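Local coordinates for uncharacterized protein (Eubacterium siraeum, PDB 4OBM) that is of unknown function but belongs to the LytR-CpsA-Psr family and is therefore probably linked to the cell envelope of this bacterium, at residues A[35-38]-A[39-43]; A[236-240]-A[241-245]; A[106-109]-A[110-114]. All coordinates share one frame; numbering follows the deposited sequence.

Contact 1: A[35-38]-A[39-43]; sequences DKTP and DKYMT
Pro-38 and Tyr-41 meet where loop 35-38 leads through Asp-39 into the first residues of strand 40-47, and the chain between them carries a classic beta bulge in which Asp-39 and Lys-40 both face Leu-30. The Tyr-41 ring reaches back along the chain because its CG stands anti to the carbonyl carbon (chi1 -60°), and the side chains of Tyr-41 and Pro-38 cross at about a right angle. Pro-38 CB rests 3.7 Å from Tyr-41 CZ, and Tyr-41 OH gives a weak hydrogen bond of 2.6 Å to Pro-38 O. A phenylalanine in place of Tyr-41 would probably leave Pro-38 O without this donor. Beside the bulge a water donates to both Thr-37 O, at 2.8 Å, and Asp-39 OD2, at 3.2 Å, bridging the two residues that flank Pro-38. The other Asp-39 oxygen, OD1, forms a salt bridge with Lys-71, and Thr-37 OG1 is hydrogen-bonded to Glu-75, so helix 70-90 holds both polar side chains. Tyr-41 also packs on Ile-70 and Cys-74 of that helix and on Thr-29 of strand 24-30, while Pro-38 touches Glu-79 and, on strand 94-100, Arg-99.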
ATOM      1  N   ASP A  35     -13.253  15.808   2.064  1.00 34.01           N
ATOM      2  CA  ASP A  35     -12.894  17.213   1.943  1.00 34.08           C
ATOM      3  C   ASP A  35     -11.400  17.454   2.129  1.00 36.90           C
ATOM      4  O   ASP A  35     -10.856  18.371   1.516  1.00 38.59           O
ATOM      5  CB  ASP A  35     -13.674  18.044   2.965  1.00 36.56           C
ATOM      6  CG  ASP A  35     -15.185  17.936   2.836  1.00 42.11           C
ATOM      7  OD1 ASP A  35     -15.691  17.937   1.679  1.00 37.53           O
ATOM      8  OD2 ASP A  35     -15.865  17.934   3.883  1.00 50.36           O
ATOM      9  N   LYS A  36     -10.743  16.634   2.957  1.00 31.07           N
ATOM     10  CA  LYS A  36      -9.341  16.790   3.332  1.00 29.55           C
ATOM     11  C   LYS A  36      -8.359  16.093   2.400  1.00 32.82           C
ATOM     12  O   LYS A  36      -8.679  15.105   1.742  1.00 32.06           O
ATOM     13  CB  LYS A  36      -9.106  16.291   4.769  1.00 30.23           C
ATOM     14  CG  LYS A  36      -9.637  17.240   5.817  1.00 31.18           C
ATOM     15  CD  LYS A  36     -10.124  16.515   7.043  1.00 40.74           C
ATOM     16  CE  LYS A  36     -10.898  17.423   7.970  1.00 54.12           C
ATOM     17  NZ  LYS A  36     -12.162  17.961   7.359  1.00 56.50           N
ATOM     18  N   THR A  37      -7.139  16.641   2.374  1.00 28.73           N
ATOM     19  CA  THR A  37      -5.992  16.140   1.635  1.00 27.43           C
ATOM     20  C   THR A  37      -5.505  14.880   2.300  1.00 28.94           C
ATOM     21  O   THR A  37      -5.407  14.871   3.533  1.00 28.87           O
ATOM     22  CB  THR A  37      -4.874  17.208   1.655  1.00 32.77           C
ATOM     23  OG1 THR A  37      -5.443  18.510   1.525  1.00 37.56           O
ATOM     24  CG2 THR A  37      -3.794  16.958   0.613  1.00 28.41           C
ATOM     25  N   PRO A  38      -5.143  13.818   1.547  1.00 25.63           N
ATOM     26  CA  PRO A  38      -4.614  12.607   2.203  1.00 24.14           C
ATOM     27  C   PRO A  38      -3.373  12.875   3.080  1.00 25.16           C
ATOM     28  O   PRO A  38      -2.530  13.723   2.743  1.00 20.88           O
ATOM     29  CB  PRO A  38      -4.262  11.692   1.026  1.00 25.34           C
ATOM     30  CG  PRO A  38      -5.121  12.144  -0.070  1.00 30.11           C
ATOM     31  CD  PRO A  38      -5.218  13.633   0.082  1.00 26.78           C
ATOM     32  N   ASP A  39      -3.301  12.163   4.220  1.00 23.24           N
ATOM     33  CA  ASP A  39      -2.187  12.217   5.175  1.00 24.96           C
ATOM     34  C   ASP A  39      -1.247  11.027   5.023  1.00 27.65           C
ATOM     35  O   ASP A  39      -0.114  11.096   5.495  1.00 26.17           O
ATOM     36  CB  ASP A  39      -2.701  12.252   6.626  1.00 27.66           C
ATOM     37  CG  ASP A  39      -2.903  13.641   7.173  1.00 47.28           C
ATOM     38  OD1 ASP A  39      -1.925  14.438   7.155  1.00 50.72           O
ATOM     39  OD2 ASP A  39      -4.032  13.938   7.632  1.00 53.20           O
ATOM     40  N   LYS A  40      -1.727   9.914   4.443  1.00 24.34           N
ATOM     41  CA  LYS A  40      -0.900   8.702   4.299  1.00 23.18           C
ATOM     42  C   LYS A  40      -0.798   8.288   2.861  1.00 25.62           C
ATOM     43  O   LYS A  40      -1.725   8.509   2.081  1.00 25.24           O
ATOM     44  CB  LYS A  40      -1.399   7.557   5.181  1.00 24.53           C
ATOM     45  CG  LYS A  40      -1.024   7.821   6.628  1.00 30.88           C
ATOM     46  CD  LYS A  40      -1.536   6.784   7.579  1.00 36.92           C
ATOM     47  CE  LYS A  40      -1.497   7.303   9.000  1.00 40.24           C
ATOM     48  NZ  LYS A  40      -0.119   7.650   9.455  1.00 37.24           N
ATOM     49  N   TYR A  41       0.381   7.799   2.487  1.00 22.03           N
ATOM     50  CA  TYR A  41       0.718   7.457   1.101  1.00 22.75           C
ATOM     51  C   TYR A  41       1.489   6.163   1.083  1.00 25.85           C
ATOM     52  O   TYR A  41       2.410   5.987   1.867  1.00 23.10           O
ATOM     53  CB  TYR A  41       1.536   8.595   0.440  1.00 25.32           C
ATOM     54  CG  TYR A  41       0.809   9.922   0.405  1.00 26.97           C
ATOM     55  CD1 TYR A  41       0.869  10.803   1.481  1.00 28.32           C
ATOM     56  CD2 TYR A  41       0.009  10.271  -0.679  1.00 28.44           C
ATOM     57  CE1 TYR A  41       0.138  11.989   1.490  1.00 26.86           C
ATOM     58  CE2 TYR A  41      -0.706  11.470  -0.694  1.00 29.61           C
ATOM     59  CZ  TYR A  41      -0.634  12.328   0.394  1.00 32.05           C
ATOM     60  OH  TYR A  41      -1.350  13.493   0.402  1.00 26.44           O
HETATM   61  N   MSE A  42       1.028   5.210   0.263  1.00 24.25           N
HETATM   62  CA  MSE A  42       1.631   3.885   0.150  1.00 22.62           C
HETATM   63  C   MSE A  42       1.377   3.323  -1.224  1.00 27.04           C
HETATM   64  O   MSE A  42       0.248   3.363  -1.698  1.00 26.72           O
HETATM   65  CB  MSE A  42       1.062   2.934   1.234  1.00 23.47           C
HETATM   66  CG  MSE A  42       1.687   1.517   1.226  1.00 28.45           C
HETATM   67 SE   MSE A  42       0.940   0.326   2.562  0.75 32.86          SE
HETATM   68  CE  MSE A  42       1.813   1.055   4.039  1.00 28.97           C
ATOM     69  N   THR A  43       2.431   2.830  -1.880  1.00 23.61           N
ATOM     70  CA  THR A  43       2.290   2.122  -3.151  1.00 22.68           C
ATOM     71  C   THR A  43       2.233   0.619  -2.842  1.00 25.30           C
ATOM     72  O   THR A  43       2.731   0.176  -1.804  1.00 23.17           O
ATOM     73  CB  THR A  43       3.394   2.459  -4.156  1.00 26.85           C
ATOM     74  OG1 THR A  43       4.652   2.160  -3.576  1.00 28.87           O
ATOM     75  CG2 THR A  43       3.341   3.925  -4.658  1.00 23.29           C
TER
HETATM   76  O   HOH W   1      -6.728  13.837   5.832  1.00 27.14           O

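Contact 2: A[236-240]-A[241-245]; sequences DKSGD and DYIID
Asp-236 and Ile-243 form an antiparallel hydrogen-bonded pair that uses both backbone donors and both acceptors. Asp-236 N reaches Ile-243 O at 2.9 Å in a fairly straight bond (160° at the hydrogen), whereas the return bond from Ile-243 N to Asp-236 O is more bent, at 134°. Ile-243 O also accepts from a water that donates to Asp-236 OD2 as well. A second water gives one hydrogen to that same OD2 and the other to Asp-245 OD2. Asp-236 OD2 and Asp-245 OD2 lie 4.3 Å apart, and this shared donor probably eases their repulsion. Asp-245 OD1 turns elsewhere, capping Asn-247 N at the start of helix 246-256.

Ser-238 and Asp-241 make the next hydrogen-bonded pair and close a beta hairpin with a two-residue loop, a type II' turn from Ser-238 to Asp-241, with Gly-239 taking the positive phi of its first corner. Ser-238 N donates to Asp-241 O and Asp-241 N to Ser-238 O, each donor standing above the carbonyl plane. A third water gives a bond to Asp-241 OD1 and a weak one to Asp-240 O, which also accepts from Asn-61 ND2.

On the face shared by Asp-236, Ser-238, Asp-241 and Ile-243, the CD1 methyl of Ile-243 presses on Ser-238 CB at 3.4 Å, tighter than usual for two carbons. Tyr-242, in the non-hydrogen-bonded pair with Lys-237, extends from the other face; with CG anti to N (chi1 -172°), its ring lies under Asp-236 N, which sits 4.0 Å above the plane near the rim. Tyr-242 OH is hydrogen-bonded to Gly-235 N.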
ATOM      1  N   ASP A 236      16.202  12.557   5.115  1.00 37.10           N
ATOM      2  CA  ASP A 236      16.644  13.436   6.186  1.00 37.65           C
ATOM      3  C   ASP A 236      15.680  14.593   6.395  1.00 41.45           C
ATOM      4  O   ASP A 236      15.042  15.062   5.453  1.00 40.22           O
ATOM      5  CB  ASP A 236      18.058  13.975   5.885  1.00 40.67           C
ATOM      6  CG  ASP A 236      19.110  12.893   5.682  1.00 50.94           C
ATOM      7  OD1 ASP A 236      19.625  12.365   6.692  1.00 50.42           O
ATOM      8  OD2 ASP A 236      19.400  12.557   4.510  1.00 58.36           O
ATOM      9  N   LYS A 237      15.599  15.057   7.644  1.00 39.40           N
ATOM     10  CA  LYS A 237      14.798  16.203   8.063  1.00 39.35           C
ATOM     11  C   LYS A 237      15.420  17.467   7.511  1.00 45.02           C
ATOM     12  O   LYS A 237      16.642  17.620   7.550  1.00 47.29           O
ATOM     13  CB  LYS A 237      14.730  16.266   9.596  1.00 41.53           C
ATOM     14  CG  LYS A 237      13.535  17.038  10.132  1.00 59.48           C
ATOM     15  CD  LYS A 237      13.574  17.169  11.657  1.00 67.64           C
ATOM     16  CE  LYS A 237      12.949  15.990  12.363  1.00 76.11           C
ATOM     17  NZ  LYS A 237      13.031  16.125  13.836  1.00 86.12           N
ATOM     18  N   SER A 238      14.589  18.346   6.960  1.00 40.64           N
ATOM     19  CA  SER A 238      14.989  19.636   6.410  1.00 40.79           C
ATOM     20  C   SER A 238      13.836  20.599   6.640  1.00 43.66           C
ATOM     21  O   SER A 238      12.883  20.634   5.864  1.00 42.22           O
ATOM     22  CB  SER A 238      15.357  19.511   4.939  1.00 43.67           C
ATOM     23  OG  SER A 238      15.742  20.770   4.414  1.00 55.78           O
ATOM     24  N   GLY A 239      13.913  21.325   7.749  1.00 41.39           N
ATOM     25  CA  GLY A 239      12.848  22.204   8.211  1.00 40.80           C
ATOM     26  C   GLY A 239      11.701  21.314   8.643  1.00 42.09           C
ATOM     27  O   GLY A 239      11.901  20.375   9.422  1.00 41.51           O
ATOM     28  N   ASP A 240      10.526  21.523   8.054  1.00 37.05           N
ATOM     29  CA  ASP A 240       9.371  20.676   8.347  1.00 35.12           C
ATOM     30  C   ASP A 240       9.200  19.604   7.264  1.00 38.65           C
ATOM     31  O   ASP A 240       8.256  18.818   7.325  1.00 37.80           O
ATOM     32  CB  ASP A 240       8.111  21.530   8.516  1.00 35.97           C
ATOM     33  CG  ASP A 240       8.200  22.396   9.752  1.00 41.69           C
ATOM     34  OD1 ASP A 240       8.611  21.873  10.817  1.00 42.33           O
ATOM     35  OD2 ASP A 240       7.908  23.601   9.650  1.00 44.87           O
ATOM     36  N   ASP A 241      10.159  19.536   6.313  1.00 35.05           N
ATOM     37  CA  ASP A 241      10.163  18.578   5.216  1.00 34.05           C
ATOM     38  C   ASP A 241      11.043  17.348   5.522  1.00 36.79           C
ATOM     39  O   ASP A 241      11.859  17.355   6.455  1.00 36.85           O
ATOM     40  CB  ASP A 241      10.639  19.262   3.920  1.00 36.96           C
ATOM     41  CG  ASP A 241       9.716  20.335   3.372  1.00 46.03           C
ATOM     42  OD1 ASP A 241       8.548  20.407   3.820  1.00 46.35           O
ATOM     43  OD2 ASP A 241      10.149  21.082   2.475  1.00 52.24           O
ATOM     44  N   TYR A 242      10.844  16.282   4.740  1.00 30.59           N
ATOM     45  CA  TYR A 242      11.603  15.044   4.854  1.00 29.46           C
ATOM     46  C   TYR A 242      12.131  14.709   3.465  1.00 34.47           C
ATOM     47  O   TYR A 242      11.431  14.098   2.655  1.00 34.68           O
ATOM     48  CB  TYR A 242      10.733  13.923   5.444  1.00 27.92           C
ATOM     49  CG  TYR A 242      11.507  12.665   5.763  1.00 28.32           C
ATOM     50  CD1 TYR A 242      12.289  12.576   6.912  1.00 30.01           C
ATOM     51  CD2 TYR A 242      11.447  11.554   4.925  1.00 28.29           C
ATOM     52  CE1 TYR A 242      13.008  11.416   7.209  1.00 30.04           C
ATOM     53  CE2 TYR A 242      12.145  10.384   5.223  1.00 28.71           C
ATOM     54  CZ  TYR A 242      12.909  10.314   6.374  1.00 33.78           C
ATOM     55  OH  TYR A 242      13.601   9.167   6.662  1.00 31.80           O
ATOM     56  N   ILE A 243      13.332  15.180   3.163  1.00 31.68           N
ATOM     57  CA  ILE A 243      13.936  15.016   1.846  1.00 32.71           C
ATOM     58  C   ILE A 243      14.411  13.575   1.675  1.00 35.92           C
ATOM     59  O   ILE A 243      15.293  13.128   2.416  1.00 35.84           O
ATOM     60  CB  ILE A 243      15.058  16.057   1.636  1.00 37.75           C
ATOM     61  CG1 ILE A 243      14.481  17.497   1.755  1.00 38.18           C
ATOM     62  CG2 ILE A 243      15.801  15.833   0.286  1.00 39.92           C
ATOM     63  CD1 ILE A 243      15.491  18.574   1.702  1.00 48.06           C
ATOM     64  N   ILE A 244      13.804  12.848   0.703  1.00 29.99           N
ATOM     65  CA  ILE A 244      14.146  11.451   0.407  1.00 29.16           C
ATOM     66  C   ILE A 244      15.565  11.391  -0.141  1.00 32.25           C
ATOM     67  O   ILE A 244      15.896  12.149  -1.039  1.00 31.24           O
ATOM     68  CB  ILE A 244      13.112  10.776  -0.548  1.00 31.49           C
ATOM     69  CG1 ILE A 244      11.694  10.683   0.109  1.00 30.27           C
ATOM     70  CG2 ILE A 244      13.597   9.397  -1.058  1.00 32.31           C
ATOM     71  CD1 ILE A 244      11.579   9.899   1.498  1.00 31.21           C
ATOM     72  N   ASP A 245      16.407  10.532   0.448  1.00 30.40           N
ATOM     73  CA  ASP A 245      17.807  10.353   0.040  1.00 32.17           C
ATOM     74  C   ASP A 245      17.830   9.679  -1.323  1.00 37.01           C
ATOM     75  O   ASP A 245      17.108   8.712  -1.539  1.00 36.72           O
ATOM     76  CB  ASP A 245      18.574   9.524   1.095  1.00 33.88           C
ATOM     77  CG  ASP A 245      20.071   9.355   0.871  1.00 39.89           C
ATOM     78  OD1 ASP A 245      20.473   9.061  -0.276  1.00 38.12           O
ATOM     79  OD2 ASP A 245      20.831   9.423   1.864  1.00 44.39           O
TER
HETATM   80  O   HOH W   2      19.722   9.888   4.262  1.00 32.92           O
HETATM   81  O   HOH W   3      17.964  13.254   1.838  1.00 45.89           O
HETATM   82  O   HOH W   4       6.498  20.223   5.760  1.00 44.33           O

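Contact 3: A[106-109]-A[110-114]; sequences TELF and DMVGN
Asp-110 packs its CB against the carbonyl oxygen of Thr-106, one helical turn earlier, as its own N donates to that Thr-106 O at 2.9 Å. The carboxylate swings away from this contact. Next comes Met-111, a selenomethionine, whose N donates to Glu-107 O at 3.0 Å and makes a weaker, more bent bond to Leu-108 O. Its CB touches both of those carbonyl oxygens, Glu-107 O at 3.2 Å, and the chain beyond CG runs out extended to touch Phe-195 of helix 186-199.

Val-112 carries the apolar part of the contact. Its CG2 methyl, anti to the carbonyl carbon, lies 3.2 Å from Leu-108 O and 3.9 Å from Leu-108 CD1; the two side chains run side by side and point the same way. Val-112 N donates to Leu-108 O almost head-on, with a C=O...N angle of 163°. Outside the turn, Leu-108 touches Ile-196, while Val-112 meets Tyr-192 and, on helix 164-181, Phe-176, whose ring makes an edge-to-face stack with Phe-109.

Gly-113 is the first residue past the helix: its N still donates to Phe-109 O at 3.1 Å, but its phi turns positive, and a side chain at these angles would be jammed against the preceding carbonyl. The amide of Asn-114 turns back, and its OD1 receives a hydrogen from a water that gives the other to Phe-109 O. With two donors on Phe-109 O, a carbonyl of the last turn is satisfied by the Gly-113 amide and a water, and that water ties the end of helix 102-112 to Asn-114.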
ATOM      1  N   THR A 106     -12.142   1.767   6.960  1.00 23.71           N
ATOM      2  CA  THR A 106     -12.670   0.999   8.092  1.00 23.67           C
ATOM      3  C   THR A 106     -13.661  -0.044   7.564  1.00 27.70           C
ATOM      4  O   THR A 106     -13.648  -1.197   8.014  1.00 27.34           O
ATOM      5  CB  THR A 106     -13.305   1.945   9.124  1.00 30.67           C
ATOM      6  OG1 THR A 106     -12.353   2.960   9.471  1.00 28.48           O
ATOM      7  CG2 THR A 106     -13.790   1.219  10.375  1.00 27.18           C
ATOM      8  N   GLU A 107     -14.486   0.362   6.576  1.00 23.88           N
ATOM      9  CA  GLU A 107     -15.442  -0.508   5.929  1.00 23.24           C
ATOM     10  C   GLU A 107     -14.720  -1.623   5.171  1.00 28.80           C
ATOM     11  O   GLU A 107     -15.146  -2.775   5.283  1.00 30.60           O
ATOM     12  CB  GLU A 107     -16.380   0.264   5.015  1.00 24.57           C
ATOM     13  CG  GLU A 107     -17.770  -0.336   5.095  1.00 39.24           C
ATOM     14  CD  GLU A 107     -18.750   0.009   3.997  1.00 62.17           C
ATOM     15  OE1 GLU A 107     -18.828   1.199   3.609  1.00 54.24           O
ATOM     16  OE2 GLU A 107     -19.480  -0.911   3.560  1.00 52.26           O
ATOM     17  N   LEU A 108     -13.598  -1.319   4.481  1.00 24.61           N
ATOM     18  CA  LEU A 108     -12.801  -2.351   3.798  1.00 23.91           C
ATOM     19  C   LEU A 108     -12.342  -3.399   4.810  1.00 28.52           C
ATOM     20  O   LEU A 108     -12.616  -4.568   4.598  1.00 30.47           O
ATOM     21  CB  LEU A 108     -11.599  -1.765   3.029  1.00 23.03           C
ATOM     22  CG  LEU A 108     -10.586  -2.767   2.410  1.00 27.00           C
ATOM     23  CD1 LEU A 108     -11.110  -3.389   1.137  1.00 27.03           C
ATOM     24  CD2 LEU A 108      -9.308  -2.084   2.074  1.00 30.86           C
ATOM     25  N   PHE A 109     -11.709  -2.981   5.928  1.00 24.28           N
ATOM     26  CA  PHE A 109     -11.222  -3.874   6.988  1.00 23.57           C
ATOM     27  C   PHE A 109     -12.351  -4.715   7.605  1.00 28.69           C
ATOM     28  O   PHE A 109     -12.137  -5.874   7.932  1.00 28.38           O
ATOM     29  CB  PHE A 109     -10.554  -3.063   8.126  1.00 24.33           C
ATOM     30  CG  PHE A 109      -9.284  -2.278   7.873  1.00 24.12           C
ATOM     31  CD1 PHE A 109      -8.267  -2.802   7.082  1.00 25.99           C
ATOM     32  CD2 PHE A 109      -9.055  -1.070   8.524  1.00 24.35           C
ATOM     33  CE1 PHE A 109      -7.083  -2.092   6.879  1.00 26.74           C
ATOM     34  CE2 PHE A 109      -7.859  -0.374   8.345  1.00 26.26           C
ATOM     35  CZ  PHE A 109      -6.882  -0.886   7.523  1.00 24.77           C
ATOM     36  N   ASP A 110     -13.525  -4.094   7.829  1.00 26.27           N
ATOM     37  CA  ASP A 110     -14.707  -4.713   8.444  1.00 26.59           C
ATOM     38  C   ASP A 110     -15.292  -5.813   7.542  1.00 30.50           C
ATOM     39  O   ASP A 110     -15.802  -6.822   8.012  1.00 31.09           O
ATOM     40  CB  ASP A 110     -15.771  -3.628   8.707  1.00 28.30           C
ATOM     41  CG  ASP A 110     -16.952  -4.132   9.504  1.00 38.13           C
ATOM     42  OD1 ASP A 110     -16.817  -4.272  10.736  1.00 39.91           O
ATOM     43  OD2 ASP A 110     -17.995  -4.422   8.892  1.00 41.58           O
HETATM   44  N   MSE A 111     -15.205  -5.585   6.247  1.00 25.67           N
HETATM   45  CA  MSE A 111     -15.677  -6.450   5.195  1.00 24.93           C
HETATM   46  C   MSE A 111     -14.725  -7.634   4.988  1.00 29.71           C
HETATM   47  O   MSE A 111     -15.190  -8.772   4.892  1.00 33.02           O
HETATM   48  CB  MSE A 111     -15.770  -5.598   3.921  1.00 25.61           C
HETATM   49  CG  MSE A 111     -16.466  -6.255   2.773  1.00 31.04           C
HETATM   50 SE   MSE A 111     -16.153  -5.185   1.208  0.75 35.39          SE
HETATM   51  CE  MSE A 111     -17.651  -5.730   0.239  1.00 34.04           C
ATOM     52  N   VAL A 112     -13.412  -7.373   4.930  1.00 22.56           N
ATOM     53  CA  VAL A 112     -12.398  -8.397   4.624  1.00 21.71           C
ATOM     54  C   VAL A 112     -12.148  -9.351   5.830  1.00 26.86           C
ATOM     55  O   VAL A 112     -12.141 -10.577   5.650  1.00 26.93           O
ATOM     56  CB  VAL A 112     -11.087  -7.774   4.075  1.00 23.83           C
ATOM     57  CG1 VAL A 112     -10.039  -8.847   3.766  1.00 23.09           C
ATOM     58  CG2 VAL A 112     -11.365  -6.942   2.830  1.00 23.13           C
ATOM     59  N   GLY A 113     -11.951  -8.791   7.019  1.00 22.33           N
ATOM     60  CA  GLY A 113     -11.719  -9.570   8.235  1.00 21.03           C
ATOM     61  C   GLY A 113     -10.760  -8.882   9.174  1.00 24.42           C
ATOM     62  O   GLY A 113     -10.137  -7.882   8.804  1.00 21.98           O
ATOM     63  N   ASN A 114     -10.655  -9.416  10.400  1.00 22.50           N
ATOM     64  CA  ASN A 114      -9.788  -8.936  11.473  1.00 21.93           C
ATOM     65  C   ASN A 114      -8.313  -9.286  11.242  1.00 29.68           C
ATOM     66  O   ASN A 114      -8.011 -10.246  10.545  1.00 30.13           O
ATOM     67  CB  ASN A 114     -10.217  -9.562  12.786  1.00 20.46           C
ATOM     68  CG  ASN A 114     -11.631  -9.285  13.222  1.00 38.15           C
ATOM     69  OD1 ASN A 114     -12.195  -8.210  12.984  1.00 30.75           O
ATOM     70  ND2 ASN A 114     -12.213 -10.240  13.928  1.00 29.22           N
TER
HETATM   71  O   HOH W   5     -12.408  -6.575  10.601  1.00 27.32           O

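Overall arrangement
Along the chain the three contacts follow in series, with none enclosing or crossing another. Contact 1, at 35-43, is a local contact at the bulged entry into strand 40-47, joining the loop after strand 24-30 to the six-stranded mixed sheet. Contact 3, at 106-114, comes next and ends helix 102-112, which follows strand 94-100 of that same sheet; its centre is about 19 Å from that of contact 1, and both fall in the LytR-CpsA-Psr range. Contact 2, at 236-245, closes a hairpin late in the chain, in a small three-stranded sheet completed by strand 62-63. It lies about 18 Å from contact 1 and 34 Å from contact 3, centre to centre, across the chain's centre from the latter.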